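PDB 3I8B: xylulose kinase from Bifidobacterium adolescentis ATCC 15703, which probably catalyses the ATP-dependent phosphorylation of D-xylulose to D-xylulose 5-phosphate, a step of xylose metabolism. Local coordinates for residues V10-Q15 and L68-Q73; Q15-R20 and S50-A55; A276-G281 and E459-G464. All blocks are in the same frame, centred on the assembly; numbering follows the deposited sequence. Where two conformers were deposited one is given.

How the contacts relate
Contacts 1 and 2 lie in the N-terminal FGGY domain and share one mixed five-stranded sheet, ordered 29-36, 16-23, 6-12, 65-72, 267-273. Their centres are about 8 Å apart, and the chain runs from strand 6-12 through 16-23 and helix 46-58 to strand 65-72, so contact 2 forms within the span that contact 1 bridges. Contact 3 comes later in the chain and joins helix 274-281 to helix 460-474 of the C-terminal domain, its centre about 10 Å from contact 1 and 16 Å from contact 2. Val461 packs on Asp11, and Glu459 forms a salt bridge with Lys18, so contact 3 brings the C-terminal half against the sheet beside Asp11, predicted to be important for activity, and the predicted proton acceptor Asp274.

Contact 1: residues V10-Q15 and L68-Q73; sequences VDTSTQ and LAVGGQ
Parallel pairing of two neighbouring inner strands of the actin-like ATPase (ribonuclease H-like) fold sets Val10, Asp11 and Thr12 beside Val70, Gly71 and Gly72. The strand axes are 4.6 Å apart and only 25° from parallel. Four backbone bonds define the register: Val10 N to Ala69 O, Gly71 N to Val10 O, Thr12 N to Gly71 O and Gln73 N to Thr12 O. The shortest, from Gly71 N to Val10 O, is 2.7 Å and nearly straight at 167°.

Side chains alternate between the two faces. On one, Val10 CG2 lies 4.0 Å from Leu68 CG, and Thr12 CG2 comes to 3.7 Å from Val70 CG1; helix 167-175 covers Val70 on this face. Asp11, predicted to be important for activity, points to the other face, where helix 460-474 packs. Gly71 lies beside it and brings no side chain to that face.

Past the strand ends, Gln73 reaches across to the loop that follows Thr12, its CG held between the backbone N and the carbonyl carbon (chi1 46°) and the rest of the chain extended. It meets Thr14 at about a right angle. Thr14 OG1 donates to Gln73 OE1 over 2.9 Å, reaching it from above the amide plane, and is also hydrogen-bonded to Trp93 NE1. The amide nitrogen donates to two waters. The bond to the second water is long, and that water donates to Thr14 O. The first water accepts from Gln73 NE2 at 2.8 Å and lies 2.9 Å from Thr12 OG1.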
loop_
_atom_site.group_PDB
_atom_site.type_symbol
_atom_site.label_atom_id
_atom_site.label_comp_id
_atom_site.label_asym_id
_atom_site.label_seq_id
_atom_site.Cartn_x
_atom_site.Cartn_y
_atom_site.Cartn_z
ATOM N N VAL A 10 -13.699 -4.900 -7.138
ATOM C CA VAL A 10 -13.434 -3.600 -7.730
ATOM C C VAL A 10 -12.054 -3.143 -7.294
ATOM O O VAL A 10 -11.694 -3.249 -6.108
ATOM C CB VAL A 10 -14.486 -2.544 -7.319
ATOM C CG1 VAL A 10 -14.209 -1.227 -8.010
ATOM C CG2 VAL A 10 -15.893 -3.030 -7.652
ATOM N N ASP A 11 -11.282 -2.659 -8.264
ATOM C CA ASP A 11 -9.966 -2.100 -8.016
ATOM C C ASP A 11 -9.950 -0.639 -8.489
ATOM O O ASP A 11 -9.842 -0.355 -9.682
ATOM C CB ASP A 11 -8.905 -2.928 -8.738
ATOM C CG ASP A 11 -7.541 -2.256 -8.758
ATOM O OD1 ASP A 11 -7.339 -1.257 -8.035
ATOM O OD2 ASP A 11 -6.659 -2.741 -9.500
ATOM N N THR A 12 -10.118 0.286 -7.556
ATOM C CA THR A 12 -10.031 1.696 -7.919
ATOM C C THR A 12 -8.622 2.201 -7.561
ATOM O O THR A 12 -8.303 2.443 -6.401
ATOM C CB THR A 12 -11.166 2.516 -7.277
ATOM O OG1 THR A 12 -11.121 3.864 -7.749
ATOM C CG2 THR A 12 -11.086 2.496 -5.733
ATOM N N SER A 13 -7.768 2.299 -8.573
ATOM C CA SER A 13 -6.379 2.696 -8.380
ATOM C C SER A 13 -6.210 4.140 -8.823
ATOM O O SER A 13 -7.148 4.751 -9.322
ATOM C CB SER A 13 -5.452 1.801 -9.208
ATOM O OG SER A 13 -5.675 2.006 -10.608
ATOM N N THR A 14 -5.015 4.698 -8.638
ATOM C CA THR A 14 -4.776 6.055 -9.090
ATOM C C THR A 14 -5.168 6.198 -10.562
ATOM O O THR A 14 -5.871 7.140 -10.950
ATOM C CB THR A 14 -3.314 6.455 -8.852
ATOM O OG1 THR A 14 -2.998 6.248 -7.466
ATOM C CG2 THR A 14 -3.092 7.915 -9.211
ATOM N N GLN A 15 -4.759 5.234 -11.378
ATOM C CA GLN A 15 -4.874 5.388 -12.822
ATOM C C GLN A 15 -6.208 5.009 -13.442
ATOM O O GLN A 15 -6.595 5.588 -14.464
ATOM C CB GLN A 15 -3.726 4.670 -13.530
ATOM C CG GLN A 15 -2.428 5.447 -13.424
ATOM C CD GLN A 15 -1.219 4.618 -13.800
ATOM O OE1 GLN A 15 -0.510 4.932 -14.761
ATOM N NE2 GLN A 15 -0.974 3.550 -13.046
ATOM N N LEU A 68 -19.811 -7.669 -3.218
ATOM C CA LEU A 68 -18.845 -6.820 -3.895
ATOM C C LEU A 68 -17.893 -6.201 -2.862
ATOM O O LEU A 68 -18.309 -5.875 -1.743
ATOM C CB LEU A 68 -19.589 -5.725 -4.668
ATOM C CG LEU A 68 -18.811 -4.636 -5.406
ATOM C CD1 LEU A 68 -19.647 -4.153 -6.591
ATOM C CD2 LEU A 68 -18.420 -3.447 -4.511
ATOM N N ALA A 69 -16.622 -6.067 -3.243
ATOM C CA ALA A 69 -15.613 -5.393 -2.419
ATOM C C ALA A 69 -14.779 -4.447 -3.261
ATOM O O ALA A 69 -14.472 -4.737 -4.422
ATOM C CB ALA A 69 -14.697 -6.398 -1.748
ATOM N N VAL A 70 -14.392 -3.322 -2.667
ATOM C CA VAL A 70 -13.552 -2.356 -3.359
ATOM C C VAL A 70 -12.154 -2.317 -2.749
ATOM O O VAL A 70 -11.989 -2.056 -1.559
ATOM C CB VAL A 70 -14.157 -0.956 -3.299
ATOM C CG1 VAL A 70 -13.276 0.032 -4.041
ATOM C CG2 VAL A 70 -15.554 -0.972 -3.869
ATOM N N GLY A 71 -11.149 -2.608 -3.567
ATOM C CA GLY A 71 -9.769 -2.399 -3.177
ATOM C C GLY A 71 -9.384 -1.031 -3.712
ATOM O O GLY A 71 -9.711 -0.711 -4.852
ATOM N N GLY A 72 -8.710 -0.215 -2.902
ATOM C CA GLY A 72 -8.430 1.148 -3.300
ATOM C C GLY A 72 -6.995 1.602 -3.096
ATOM O O GLY A 72 -6.277 1.093 -2.219
ATOM N N GLN A 73 -6.575 2.571 -3.901
ATOM C CA GLN A 73 -5.303 3.247 -3.637
ATOM C C GLN A 73 -5.336 3.746 -2.183
ATOM O O GLN A 73 -6.346 4.285 -1.739
ATOM C CB GLN A 73 -5.088 4.410 -4.615
ATOM C CG GLN A 73 -6.304 5.309 -4.807
ATOM C CD GLN A 73 -5.991 6.538 -5.649
ATOM O OE1 GLN A 73 -4.933 7.150 -5.496
ATOM N NE2 GLN A 73 -6.909 6.903 -6.542
HETATM O O HOH W 1 -9.525 5.842 -6.419
HETATM O O HOH W 2 -6.998 8.904 -9.150
#

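Contact 2: residues Q15-R20 and S50-A55; sequences QSCKVR and SAFQEA
Cys17 and Val19 on strand 16-23 fit against Ala51, Phe52 and Ala55 of helix 46-58, an alpha-on-beta layer of the ribonuclease H-like N-terminal domain. The axes approach to 7.5 Å and cross at -35°, and no hydrogen bond spans the contact, so the fit rests on shape.

The main bump on the strand is Cys17. It enters a shallow hollow made by residues one turn apart on the helix: its CB lies 3.9 Å from Ala51 CB at one end and 4.3 Å from Ala55 CB at the other. With SG anti to the backbone N, chi1 of -162° swings the sulfur out of the hollow toward Phe52, where it comes to 3.6 Å from Phe52 CA. The two alanines, with nothing beyond CB, leave the strand room to come this near.

Phe52 flanks the hollow. The sulfur stays close to the plane of its ring, 5.5 Å from the centroid and 87° off the normal, which makes this an edge-on sulfur-aromatic contact. The ring also touches Val10 on the neighbouring strand 6-12, and it meets Trp49 of its own helix.

The helix sends a bump of its own the other way. The methyl of Ala55 settles into the dip between Cys17 and Val19, and its CB is 3.6 Å from Cys17 O. Val19 walls that dip on the far side and is itself bordered by Ala59 and Leu62. Its CG2 serves both neighbours, standing 4.2 Å from Phe52 CD1 at an oblique approach to the ring and 3.8 Å from Ala55 CB.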
loop_
_atom_site.group_PDB
_atom_site.type_symbol
_atom_site.label_atom_id
_atom_site.label_comp_id
_atom_site.label_asym_id
_atom_site.label_seq_id
_atom_site.Cartn_x
_atom_site.Cartn_y
_atom_site.Cartn_z
ATOM N N GLN A 15 -4.759 5.234 -11.378
ATOM C CA GLN A 15 -4.874 5.388 -12.822
ATOM C C GLN A 15 -6.208 5.009 -13.442
ATOM O O GLN A 15 -6.595 5.588 -14.464
ATOM C CB GLN A 15 -3.726 4.670 -13.530
ATOM C CG GLN A 15 -2.428 5.447 -13.424
ATOM C CD GLN A 15 -1.219 4.618 -13.800
ATOM O OE1 GLN A 15 -0.510 4.932 -14.761
ATOM N NE2 GLN A 15 -0.974 3.550 -13.046
ATOM N N SER A 16 -6.921 4.074 -12.815
ATOM C CA SER A 16 -8.135 3.546 -13.413
ATOM C C SER A 16 -9.021 2.781 -12.422
ATOM O O SER A 16 -8.628 2.505 -11.287
ATOM C CB SER A 16 -7.769 2.603 -14.565
ATOM O OG SER A 16 -7.227 1.386 -14.067
ATOM N N CYS A 17 -10.219 2.435 -12.888
ATOM C CA CYS A 17 -11.097 1.549 -12.159
ATOM C C CYS A 17 -11.243 0.228 -12.925
ATOM O O CYS A 17 -11.491 0.226 -14.121
ATOM C CB CYS A 17 -12.464 2.192 -11.969
ATOM S SG CYS A 17 -13.443 1.399 -10.662
ATOM N N LYS A 18 -11.090 -0.890 -12.232
ATOM C CA LYS A 18 -11.312 -2.197 -12.851
ATOM C C LYS A 18 -12.439 -2.900 -12.120
ATOM O O LYS A 18 -12.558 -2.769 -10.899
ATOM C CB LYS A 18 -10.044 -3.040 -12.800
ATOM C CG LYS A 18 -8.943 -2.503 -13.708
ATOM C CD LYS A 18 -7.603 -3.068 -13.324
ATOM C CE LYS A 18 -6.526 -2.590 -14.287
ATOM N NZ LYS A 18 -5.199 -2.893 -13.691
ATOM N N VAL A 19 -13.271 -3.628 -12.863
ATOM C CA VAL A 19 -14.351 -4.412 -12.258
ATOM C C VAL A 19 -14.254 -5.865 -12.713
ATOM O O VAL A 19 -14.381 -6.166 -13.900
ATOM C CB VAL A 19 -15.744 -3.863 -12.618
ATOM C CG1 VAL A 19 -16.825 -4.781 -12.063
ATOM C CG2 VAL A 19 -15.930 -2.442 -12.077
ATOM N N ARG A 20 -14.005 -6.765 -11.775
ATOM C CA ARG A 20 -13.855 -8.167 -12.115
ATOM C C ARG A 20 -15.009 -9.021 -11.576
ATOM O O ARG A 20 -15.015 -9.449 -10.415
ATOM C CB ARG A 20 -12.522 -8.690 -11.607
ATOM C CG ARG A 20 -12.104 -10.031 -12.203
ATOM C CD ARG A 20 -10.911 -10.522 -11.419
ATOM N NE ARG A 20 -10.192 -11.656 -11.988
ATOM C CZ ARG A 20 -10.468 -12.931 -11.730
ATOM N NH1 ARG A 20 -11.497 -13.251 -10.955
ATOM N NH2 ARG A 20 -9.721 -13.889 -12.264
ATOM N N SER A 50 -17.504 8.092 -11.910
ATOM C CA SER A 50 -17.769 7.938 -13.343
ATOM C C SER A 50 -16.996 6.764 -13.942
ATOM O O SER A 50 -17.537 6.003 -14.748
ATOM C CB SER A 50 -17.451 9.227 -14.100
ATOM O OG SER A 50 -18.379 10.250 -13.778
ATOM N N ALA A 51 -15.731 6.632 -13.555
ATOM C CA ALA A 51 -14.916 5.512 -14.000
ATOM C C ALA A 51 -15.497 4.180 -13.519
ATOM O O ALA A 51 -15.546 3.214 -14.286
ATOM C CB ALA A 51 -13.470 5.668 -13.549
ATOM N N PHE A 52 -15.929 4.114 -12.261
ATOM C CA PHE A 52 -16.564 2.889 -11.777
ATOM C C PHE A 52 -17.784 2.501 -12.614
ATOM O O PHE A 52 -17.954 1.343 -12.980
ATOM C CB PHE A 52 -16.992 2.986 -10.308
ATOM C CG PHE A 52 -17.922 1.884 -9.897
ATOM C CD1 PHE A 52 -17.437 0.601 -9.663
ATOM C CD2 PHE A 52 -19.285 2.122 -9.762
ATOM C CE1 PHE A 52 -18.298 -0.426 -9.300
ATOM C CE2 PHE A 52 -20.140 1.105 -9.404
ATOM C CZ PHE A 52 -19.647 -0.174 -9.166
ATOM N N GLN A 53 -18.633 3.479 -12.888
ATOM C CA GLN A 53 -19.850 3.245 -13.631
ATOM C C GLN A 53 -19.549 2.716 -15.029
ATOM O O GLN A 53 -20.181 1.772 -15.469
ATOM C CB GLN A 53 -20.648 4.535 -13.745
ATOM C CG GLN A 53 -21.668 4.740 -12.643
ATOM C CD GLN A 53 -23.011 5.183 -13.207
ATOM O OE1 GLN A 53 -23.087 6.047 -14.100
ATOM N NE2 GLN A 53 -24.076 4.586 -12.699
ATOM N N GLU A 54 -18.577 3.331 -15.704
ATOM C CA GLU A 54 -18.216 2.951 -17.066
ATOM C C GLU A 54 -17.554 1.577 -17.069
ATOM O O GLU A 54 -17.801 0.755 -17.952
ATOM C CB GLU A 54 -17.287 4.007 -17.688
ATOM C CG GLU A 54 -16.716 3.630 -19.061
ATOM C CD GLU A 54 -15.516 4.485 -19.462
ATOM O OE1 GLU A 54 -15.463 5.678 -19.055
ATOM O OE2 GLU A 54 -14.631 3.960 -20.187
ATOM N N ALA A 55 -16.730 1.327 -16.056
ATOM C CA ALA A 55 -16.062 0.042 -15.886
ATOM C C ALA A 55 -17.065 -1.072 -15.645
ATOM O O ALA A 55 -16.957 -2.152 -16.241
ATOM C CB ALA A 55 -15.067 0.104 -14.724
#

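Contact 3: residues A276-G281 and E459-G464; sequences AMASLG and EYVAIG
Ala278 lays its methyl against the base of Tyr460 and one branch of Val461, with CB 3.9 Å from Tyr460 CB and 4.0 Å from Val461 CG2. This is a close helix-helix crossing between the N- and C-terminal halves of the FGGY kinase. Helix 274-281, which starts at the predicted proton acceptor Asp274, meets the first turn of helix 460-474 at 75°, with the segment axes only 6.6 Å apart.

Two glycines account for the nearness. Where Gly281 faces Gly464 no side chain intervenes, and the two CA atoms approach to 3.4 Å. Backbone then packs on backbone: Gly464 CA points its hydrogen at Met277 O, 3.3 Å away and nearly straight at 164°, while the same oxygen accepts the helical bond from Gly281 N. Tyr460 O, which accepts from Gly464 N, packs 3.7 Å from Gly281 CA.

Side chains close the margins. The Tyr460 ring leads away from the crossing, its OH bonded to Ala456 O. Met277, present as selenomethionine, brings CB to 4.2 Å from Val461 CG1, and its bent chain carries CE toward Gly464 O. Leu280, with CG anti to the backbone N (chi1 -168°), approaches that same oxygen, its CD2 lying 3.4 Å from Gly464 O.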
loop_
_atom_site.group_PDB
_atom_site.type_symbol
_atom_site.label_atom_id
_atom_site.label_comp_id
_atom_site.label_asym_id
_atom_site.label_seq_id
_atom_site.Cartn_x
_atom_site.Cartn_y
_atom_site.Cartn_z
ATOM N N ALA A 276 -2.665 -4.647 0.616
ATOM C CA ALA A 276 -3.281 -5.769 1.324
ATOM C C ALA A 276 -4.280 -6.563 0.472
ATOM O O ALA A 276 -4.450 -7.779 0.646
ATOM C CB ALA A 276 -3.966 -5.289 2.601
HETATM N N MSE A 277 -4.974 -5.877 -0.422
HETATM C CA MSE A 277 -5.945 -6.572 -1.245
HETATM C C MSE A 277 -5.181 -7.484 -2.212
HETATM O O MSE A 277 -5.532 -8.653 -2.365
HETATM C CB MSE A 277 -6.873 -5.588 -1.975
HETATM C CG MSE A 277 -7.837 -4.840 -1.048
HETATM SE SE MSE A 277 -9.649 -5.685 -0.844
HETATM C CE MSE A 277 -9.124 -7.232 0.253
ATOM N N ALA A 278 -4.111 -6.958 -2.821
ATOM C CA ALA A 278 -3.300 -7.756 -3.743
ATOM C C ALA A 278 -2.780 -8.989 -3.024
ATOM O O ALA A 278 -2.757 -10.075 -3.591
ATOM C CB ALA A 278 -2.127 -6.940 -4.301
ATOM N N SER A 279 -2.346 -8.806 -1.776
ATOM C CA SER A 279 -1.810 -9.910 -0.983
ATOM C C SER A 279 -2.855 -11.015 -0.771
ATOM O O SER A 279 -2.549 -12.204 -0.878
ATOM C CB SER A 279 -1.264 -9.406 0.349
ATOM O OG SER A 279 -0.307 -8.372 0.127
ATOM N N LEU A 280 -4.080 -10.610 -0.458
ATOM C CA LEU A 280 -5.186 -11.551 -0.358
ATOM C C LEU A 280 -5.377 -12.266 -1.709
ATOM O O LEU A 280 -5.483 -13.473 -1.756
ATOM C CB LEU A 280 -6.467 -10.836 0.070
ATOM C CG LEU A 280 -7.651 -11.714 0.485
ATOM C CD1 LEU A 280 -7.350 -12.518 1.747
ATOM C CD2 LEU A 280 -8.894 -10.866 0.660
ATOM N N GLY A 281 -5.391 -11.505 -2.798
ATOM C CA GLY A 281 -5.589 -12.067 -4.122
ATOM C C GLY A 281 -4.497 -13.036 -4.524
ATOM O O GLY A 281 -4.730 -13.971 -5.307
ATOM N N GLU A 459 -4.568 -9.376 -12.291
ATOM C CA GLU A 459 -5.148 -8.274 -11.547
ATOM C C GLU A 459 -5.275 -8.632 -10.072
ATOM O O GLU A 459 -6.384 -8.897 -9.591
ATOM C CB GLU A 459 -6.528 -7.942 -12.110
ATOM C CG GLU A 459 -6.509 -7.509 -13.556
ATOM C CD GLU A 459 -5.723 -6.234 -13.755
ATOM O OE1 GLU A 459 -5.285 -5.644 -12.743
ATOM O OE2 GLU A 459 -5.546 -5.824 -14.923
ATOM N N TYR A 460 -4.157 -8.631 -9.349
ATOM C CA TYR A 460 -4.165 -9.139 -7.981
ATOM C C TYR A 460 -5.100 -8.358 -7.056
ATOM O O TYR A 460 -5.700 -8.938 -6.152
ATOM C CB TYR A 460 -2.761 -9.188 -7.372
ATOM C CG TYR A 460 -1.694 -9.789 -8.260
ATOM C CD1 TYR A 460 -1.889 -11.007 -8.893
ATOM C CD2 TYR A 460 -0.471 -9.143 -8.438
ATOM C CE1 TYR A 460 -0.915 -11.555 -9.694
ATOM C CE2 TYR A 460 0.519 -9.688 -9.240
ATOM C CZ TYR A 460 0.290 -10.899 -9.866
ATOM O OH TYR A 460 1.268 -11.450 -10.668
ATOM N N VAL A 461 -5.215 -7.048 -7.261
ATOM C CA VAL A 461 -6.080 -6.247 -6.384
ATOM C C VAL A 461 -7.545 -6.606 -6.589
ATOM O O VAL A 461 -8.281 -6.858 -5.620
ATOM C CB VAL A 461 -5.909 -4.723 -6.593
ATOM C CG1 VAL A 461 -7.015 -3.969 -5.835
ATOM C CG2 VAL A 461 -4.528 -4.272 -6.132
ATOM N N ALA A 462 -7.963 -6.620 -7.851
ATOM C CA ALA A 462 -9.339 -6.984 -8.213
ATOM C C ALA A 462 -9.665 -8.409 -7.785
ATOM O O ALA A 462 -10.767 -8.683 -7.317
ATOM C CB ALA A 462 -9.564 -6.811 -9.718
ATOM N N ILE A 463 -8.701 -9.315 -7.941
ATOM C CA ILE A 463 -8.889 -10.699 -7.508
ATOM C C ILE A 463 -9.019 -10.779 -5.990
ATOM O O ILE A 463 -9.880 -11.479 -5.483
ATOM C CB ILE A 463 -7.740 -11.620 -7.989
ATOM C CG1 ILE A 463 -7.752 -11.733 -9.512
ATOM C CG2 ILE A 463 -7.834 -13.001 -7.353
ATOM C CD1 ILE A 463 -6.806 -12.772 -10.047
ATOM N N GLY A 464 -8.153 -10.058 -5.268
ATOM C CA GLY A 464 -8.229 -9.995 -3.819
ATOM C C GLY A 464 -9.553 -9.451 -3.310
ATOM O O GLY A 464 -10.107 -9.955 -2.331
#